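PDB 6LAC: carbonic anhydrase from Neosartorya fumigata, which probably catalyses the reversible, zinc-dependent hydration of carbon dioxide to hydrogencarbonate and a proton, as a member of the beta-class carbonic anhydrases. Local coordinates for residues A[40-45]-A[54-59]; A[120-125]-A[131-136]. The protein carries 1 engineered substitution. All coordinates share one frame; numbering follows the deposited sequence.

Contact 1 (A[40-45]-A[54-59])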
loop_
_atom_site.group_PDB
_atom_site.type_symbol
_atom_site.label_atom_id
_atom_site.label_comp_id
_atom_site.label_asym_id
_atom_site.label_seq_id
_atom_site.Cartn_x
_atom_site.Cartn_y
_atom_site.Cartn_z
ATOM N N ASP A 40 -0.660 -8.439 11.472
ATOM C CA ASP A 40 0.734 -8.072 11.823
ATOM C C ASP A 40 1.684 -8.671 10.795
ATOM O O ASP A 40 2.755 -9.186 11.160
ATOM C CB ASP A 40 1.055 -8.531 13.255
ATOM C CG ASP A 40 0.124 -7.980 14.301
ATOM O OD1 ASP A 40 -0.312 -6.827 14.150
ATOM O OD2 ASP A 40 -0.103 -8.690 15.273
ATOM N N GLU A 41 1.352 -8.629 9.502
ATOM C CA GLU A 41 2.187 -9.218 8.444
ATOM C C GLU A 41 3.634 -8.757 8.476
ATOM O O GLU A 41 4.536 -9.594 8.365
ATOM C CB GLU A 41 1.555 -8.835 7.117
ATOM C CG GLU A 41 2.312 -9.269 5.884
ATOM C CD GLU A 41 1.570 -8.767 4.673
ATOM O OE1 GLU A 41 2.196 -8.083 3.837
ATOM O OE2 GLU A 41 0.412 -9.140 4.522
ATOM N N LEU A 42 3.908 -7.487 8.699
ATOM C CA LEU A 42 5.312 -7.022 8.643
ATOM C C LEU A 42 6.127 -7.531 9.839
ATOM O O LEU A 42 7.366 -7.548 9.716
ATOM C CB LEU A 42 5.380 -5.498 8.552
ATOM C CG LEU A 42 4.669 -4.854 7.357
ATOM C CD1 LEU A 42 4.871 -3.351 7.325
ATOM C CD2 LEU A 42 5.094 -5.458 6.036
ATOM N N GLU A 43 5.501 -7.976 10.908
ATOM C CA GLU A 43 6.247 -8.599 12.025
ATOM C C GLU A 43 6.784 -9.951 11.576
ATOM O O GLU A 43 7.718 -10.466 12.245
ATOM C CB GLU A 43 5.370 -8.655 13.282
ATOM C CG GLU A 43 5.404 -7.332 14.000
ATOM C CD GLU A 43 6.787 -7.133 14.605
ATOM O OE1 GLU A 43 7.336 -6.025 14.463
ATOM O OE2 GLU A 43 7.349 -8.131 15.169
ATOM N N SER A 44 6.338 -10.515 10.459
ATOM C CA SER A 44 6.872 -11.782 9.921
ATOM C C SER A 44 7.799 -11.538 8.719
ATOM O O SER A 44 8.073 -12.495 8.001
ATOM C CB SER A 44 5.743 -12.702 9.590
ATOM O OG SER A 44 5.130 -13.196 10.770
ATOM N N SER A 45 8.241 -10.307 8.501
ATOM C CA SER A 45 9.066 -9.978 7.301
ATOM C C SER A 45 10.546 -10.260 7.532
ATOM O O SER A 45 11.297 -10.346 6.532
ATOM C CB SER A 45 8.909 -8.545 6.931
ATOM O OG SER A 45 9.434 -7.677 7.920
ATOM N N GLU A 54 7.042 -0.085 1.207
ATOM C CA GLU A 54 5.830 -0.925 1.193
ATOM C C GLU A 54 4.867 -0.443 0.119
ATOM O O GLU A 54 4.435 0.740 0.203
ATOM C CB GLU A 54 5.241 -0.885 2.591
ATOM C CG GLU A 54 4.026 -1.769 2.768
ATOM C CD GLU A 54 3.454 -1.768 4.185
ATOM O OE1 GLU A 54 3.811 -0.860 4.946
ATOM O OE2 GLU A 54 2.597 -2.630 4.471
ATOM N N TYR A 55 4.439 -1.328 -0.760
ATOM C CA TYR A 55 3.354 -1.055 -1.710
ATOM C C TYR A 55 2.251 -2.012 -1.334
ATOM O O TYR A 55 2.418 -3.241 -1.388
ATOM C CB TYR A 55 3.807 -1.266 -3.167
ATOM C CG TYR A 55 2.724 -0.920 -4.164
ATOM C CD1 TYR A 55 2.209 0.376 -4.197
ATOM C CD2 TYR A 55 2.137 -1.853 -4.986
ATOM C CE1 TYR A 55 1.159 0.750 -5.023
ATOM C CE2 TYR A 55 1.086 -1.487 -5.830
ATOM C CZ TYR A 55 0.589 -0.194 -5.827
ATOM O OH TYR A 55 -0.518 0.226 -6.543
ATOM N N ARG A 56 1.124 -1.478 -0.879
ATOM C CA ARG A 56 0.015 -2.326 -0.388
ATOM C C ARG A 56 -1.205 -2.055 -1.219
ATOM O O ARG A 56 -1.682 -0.914 -1.260
ATOM C CB ARG A 56 -0.193 -2.169 1.102
ATOM C CG ARG A 56 -1.173 -3.208 1.634
ATOM C CD ARG A 56 -1.055 -3.298 3.138
ATOM N NE ARG A 56 0.231 -3.802 3.619
ATOM C CZ ARG A 56 0.589 -5.070 3.765
ATOM N NH1 ARG A 56 -0.229 -6.053 3.480
ATOM N NH2 ARG A 56 1.827 -5.327 4.164
ATOM N N SER A 57 -1.707 -3.088 -1.891
ATOM C CA SER A 57 -2.622 -2.991 -3.032
ATOM C C SER A 57 -3.679 -4.052 -2.974
ATOM O O SER A 57 -3.543 -5.035 -2.240
ATOM C CB SER A 57 -1.775 -3.255 -4.314
ATOM O OG SER A 57 -1.236 -4.578 -4.388
ATOM N N LEU A 58 -4.631 -3.972 -3.876
ATOM C CA LEU A 58 -5.662 -5.020 -3.965
ATOM C C LEU A 58 -5.018 -6.360 -4.290
ATOM O O LEU A 58 -4.386 -6.491 -5.340
ATOM C CB LEU A 58 -6.666 -4.673 -5.053
ATOM C CG LEU A 58 -7.492 -3.406 -4.860
ATOM C CD1 LEU A 58 -8.289 -3.109 -6.118
ATOM C CD2 LEU A 58 -8.405 -3.559 -3.649
ATOM N N GLY A 59 -5.238 -7.344 -3.454
ATOM C CA GLY A 59 -4.803 -8.721 -3.744
ATOM C C GLY A 59 -3.298 -8.895 -3.795
ATOM O O GLY A 59 -2.864 -9.939 -4.300
#
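R56 and E41 approach from opposite directions, their flat groups turned 56° apart, and the path of the arginine from CB outward illustrates how one guanidinium can serve two carboxylates. CB leaves strand 52-57 toward the 3-10 turn 41-43. The chain then turns about its CG-CD bond (chi3 -65°), which swings the guanidinium alongside E54. There NE and NH2 both grip one atom: E54 OE2 lies 2.8 Å from R56 NE and equally 2.8 Å from R56 NH2, on its anti side, the two donors arriving from opposite faces of the carboxylate plane. NH2 also donates across the contact, 2.8 Å from E41 OE1, which lies almost in the guanidinium plane yet is approached from above its own carboxylate, 67° out of plane. NH1 adds weak bonds to both oxygens of E41 and donates to C34 O. E41, on an extended chain, is also hydrogen-bonded by S37 OG at OE2 and W31 NE1 at OE1. The single positive charge is shared between two carboxylates and probably offsets them only in part; E54 OE1 has a long, weak ion pair with R56 of the second subunit. L42 CD2 lies at the guanidinium edge, 3.8 Å from R56 NH2, and its CD1 3.6 Å from E54 OE1. This is a buried salt-bridge network beside the zinc site; in another structure of this protein E54 binds a second zinc, absent from this chain. It joins the loop after strand 29-34, whose W31 touches both L42 and R56, to strand 52-57, outermost within the chain and packed against the second subunit.

Contact 2 (A[120-125]-A[131-136])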
loop_
_atom_site.group_PDB
_atom_site.type_symbol
_atom_site.label_atom_id
_atom_site.label_comp_id
_atom_site.label_asym_id
_atom_site.label_seq_id
_atom_site.Cartn_x
_atom_site.Cartn_y
_atom_site.Cartn_z
ATOM N N ARG A 120 -8.513 -27.718 -11.677
ATOM C CA ARG A 120 -8.458 -29.114 -11.159
ATOM C C ARG A 120 -7.813 -29.130 -9.772
ATOM O O ARG A 120 -8.299 -29.858 -8.911
ATOM C CB ARG A 120 -7.698 -30.026 -12.120
ATOM C CG ARG A 120 -8.389 -30.196 -13.462
ATOM C CD ARG A 120 -8.066 -31.570 -14.045
ATOM N NE ARG A 120 -8.839 -31.860 -15.254
ATOM C CZ ARG A 120 -8.538 -31.401 -16.465
ATOM N NH1 ARG A 120 -7.469 -30.643 -16.631
ATOM N NH2 ARG A 120 -9.300 -31.711 -17.499
ATOM N N THR A 121 -6.765 -28.330 -9.549
ATOM C CA THR A 121 -6.178 -28.145 -8.203
ATOM C C THR A 121 -7.279 -27.632 -7.255
ATOM O O THR A 121 -7.513 -28.228 -6.190
ATOM C CB THR A 121 -4.967 -27.207 -8.219
ATOM O OG1 THR A 121 -3.920 -27.747 -9.029
ATOM C CG2 THR A 121 -4.414 -26.982 -6.834
ATOM N N LEU A 122 -7.941 -26.542 -7.628
ATOM C CA LEU A 122 -8.909 -25.893 -6.714
ATOM C C LEU A 122 -10.077 -26.848 -6.444
ATOM O O LEU A 122 -10.486 -26.945 -5.293
ATOM C CB LEU A 122 -9.395 -24.587 -7.351
ATOM C CG LEU A 122 -8.305 -23.519 -7.479
ATOM C CD1 LEU A 122 -8.806 -22.321 -8.257
ATOM C CD2 LEU A 122 -7.800 -23.092 -6.123
ATOM N N ASP A 123 -10.547 -27.541 -7.485
ATOM C CA ASP A 123 -11.716 -28.461 -7.392
ATOM C C ASP A 123 -11.410 -29.628 -6.441
ATOM O O ASP A 123 -12.364 -30.212 -5.921
ATOM C CB ASP A 123 -12.155 -28.908 -8.788
ATOM C CG ASP A 123 -12.968 -27.853 -9.532
ATOM O OD1 ASP A 123 -13.335 -26.853 -8.897
ATOM O OD2 ASP A 123 -13.199 -28.011 -10.747
ATOM N N SER A 124 -10.137 -29.963 -6.197
ATOM C CA SER A 124 -9.717 -31.063 -5.293
ATOM C C SER A 124 -9.819 -30.635 -3.819
ATOM O O SER A 124 -9.636 -31.466 -2.909
ATOM C CB SER A 124 -8.328 -31.547 -5.632
ATOM O OG SER A 124 -7.348 -30.708 -5.035
ATOM N N LEU A 125 -10.069 -29.347 -3.560
ATOM C CA LEU A 125 -10.110 -28.809 -2.179
ATOM C C LEU A 125 -11.516 -28.294 -1.888
ATOM O O LEU A 125 -12.219 -28.069 -2.822
ATOM C CB LEU A 125 -9.090 -27.673 -2.140
ATOM C CG LEU A 125 -7.662 -28.089 -2.477
ATOM C CD1 LEU A 125 -6.788 -26.840 -2.617
ATOM C CD2 LEU A 125 -7.120 -29.004 -1.398
ATOM N N ASP A 131 -9.556 -21.591 -0.670
ATOM C CA ASP A 131 -9.207 -20.146 -0.596
ATOM C C ASP A 131 -7.735 -20.050 -0.238
ATOM O O ASP A 131 -7.033 -19.181 -0.867
ATOM C CB ASP A 131 -10.014 -19.443 0.469
ATOM C CG ASP A 131 -11.427 -19.173 0.016
ATOM O OD1 ASP A 131 -11.708 -19.128 -1.187
ATOM O OD2 ASP A 131 -12.222 -18.863 0.931
ATOM N N ARG A 132 -7.194 -20.900 0.595
ATOM C CA ARG A 132 -5.763 -20.860 0.950
ATOM C C ARG A 132 -4.932 -21.181 -0.286
ATOM O O ARG A 132 -3.913 -20.542 -0.512
ATOM C CB ARG A 132 -5.483 -21.860 2.067
ATOM C CG ARG A 132 -6.046 -21.427 3.407
ATOM C CD ARG A 132 -5.844 -22.455 4.472
ATOM N NE ARG A 132 -4.533 -22.423 5.032
ATOM C CZ ARG A 132 -4.156 -21.666 6.076
ATOM N NH1 ARG A 132 -4.975 -20.803 6.665
ATOM N NH2 ARG A 132 -2.938 -21.778 6.506
ATOM N N ALA A 133 -5.325 -22.172 -1.061
ATOM C CA ALA A 133 -4.626 -22.482 -2.325
ATOM C C ALA A 133 -4.684 -21.294 -3.270
ATOM O O ALA A 133 -3.693 -21.001 -3.928
ATOM C CB ALA A 133 -5.227 -23.737 -2.918
ATOM N N LEU A 134 -5.809 -20.602 -3.399
ATOM C CA LEU A 134 -5.904 -19.464 -4.303
ATOM C C LEU A 134 -4.961 -18.366 -3.835
ATOM O O LEU A 134 -4.262 -17.750 -4.668
ATOM C CB LEU A 134 -7.344 -18.976 -4.311
ATOM C CG LEU A 134 -7.690 -18.059 -5.454
ATOM C CD1 LEU A 134 -7.516 -18.744 -6.823
ATOM C CD2 LEU A 134 -9.136 -17.592 -5.281
ATOM N N VAL A 135 -4.844 -18.154 -2.540
ATOM C CA VAL A 135 -3.856 -17.149 -2.032
ATOM C C VAL A 135 -2.452 -17.527 -2.527
ATOM O O VAL A 135 -1.681 -16.665 -2.957
ATOM C CB VAL A 135 -3.940 -17.050 -0.513
ATOM C CG1 VAL A 135 -2.742 -16.387 0.084
ATOM C CG2 VAL A 135 -5.203 -16.322 -0.082
ATOM N N GLU A 136 -2.073 -18.785 -2.348
ATOM C CA GLU A 136 -0.710 -19.258 -2.697
ATOM C C GLU A 136 -0.493 -19.131 -4.194
ATOM O O GLU A 136 0.595 -18.692 -4.634
ATOM C CB GLU A 136 -0.530 -20.721 -2.255
ATOM C CG GLU A 136 -0.596 -20.914 -0.757
ATOM C CD GLU A 136 -0.804 -22.331 -0.257
ATOM O OE1 GLU A 136 -0.893 -23.217 -1.124
ATOM O OE2 GLU A 136 -0.915 -22.512 0.988
#
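A133 offers its single methyl to two leucines, a worked example of a small residue where a short helix and the turn after it lie close to the next helix. In the first shell, L125 CD1 presses on A133 CB at 3.5 Å, tighter than usual for two carbons. The same methyl meets L122 CD2 more loosely, at 4.2 Å. The other branch of L122 passes to the next residue of helix 127-148, where its CD1 lies 4.1 Å from L134 CD1 and the two side chains run obliquely to each other. The fork of L122 therefore spans two successive residues: one methyl rests on the alanine, the other on the leucine. The L134 side chain also packs on L114 and R115. Beyond these apolar contacts, polar bonds link the backbone that carries the leucines. As helix 119-123 gives out, S124 OG bonds to the T121 carbonyl oxygen at 2.7 Å, and the same oxygen accepts from S124 N. One residue further on, L125 N donates to L122 O, so the two leucines that touch A133 are tied together by their backbone. R130 NH2 donates to L125 O from the following helix. Farther round helix 127-148, R132 forms a salt bridge with D169 and E136 bonds to Y90. The arrangement is apolar packing between successive helices: the short helix 119-123 and the turn after it lie against the early part of helix 127-148, with L114 and R115 of helix 107-117 also touching L134.

In the fold
Contact 1 and contact 2 are both largely buried, yet they follow different rules. Residues 40-45 and 54-59 meet about 9 Å from the centre of the chain to the centre of the contact, on the sheet and near the zinc and the second subunit, and charge pairing dominates there. Residues 120-125 and 131-136 are centred about 17 Å out and join the end of a short helix and the turn after it to the next helix, chiefly through methyl groups; the other chain of the assembly does not touch them. The two contacts share no element, and their nearest atoms are about 7 Å apart. G59 supplies one indirect tie, since its carbonyl oxygen accepts a hydrogen bond from N138 of helix 127-148.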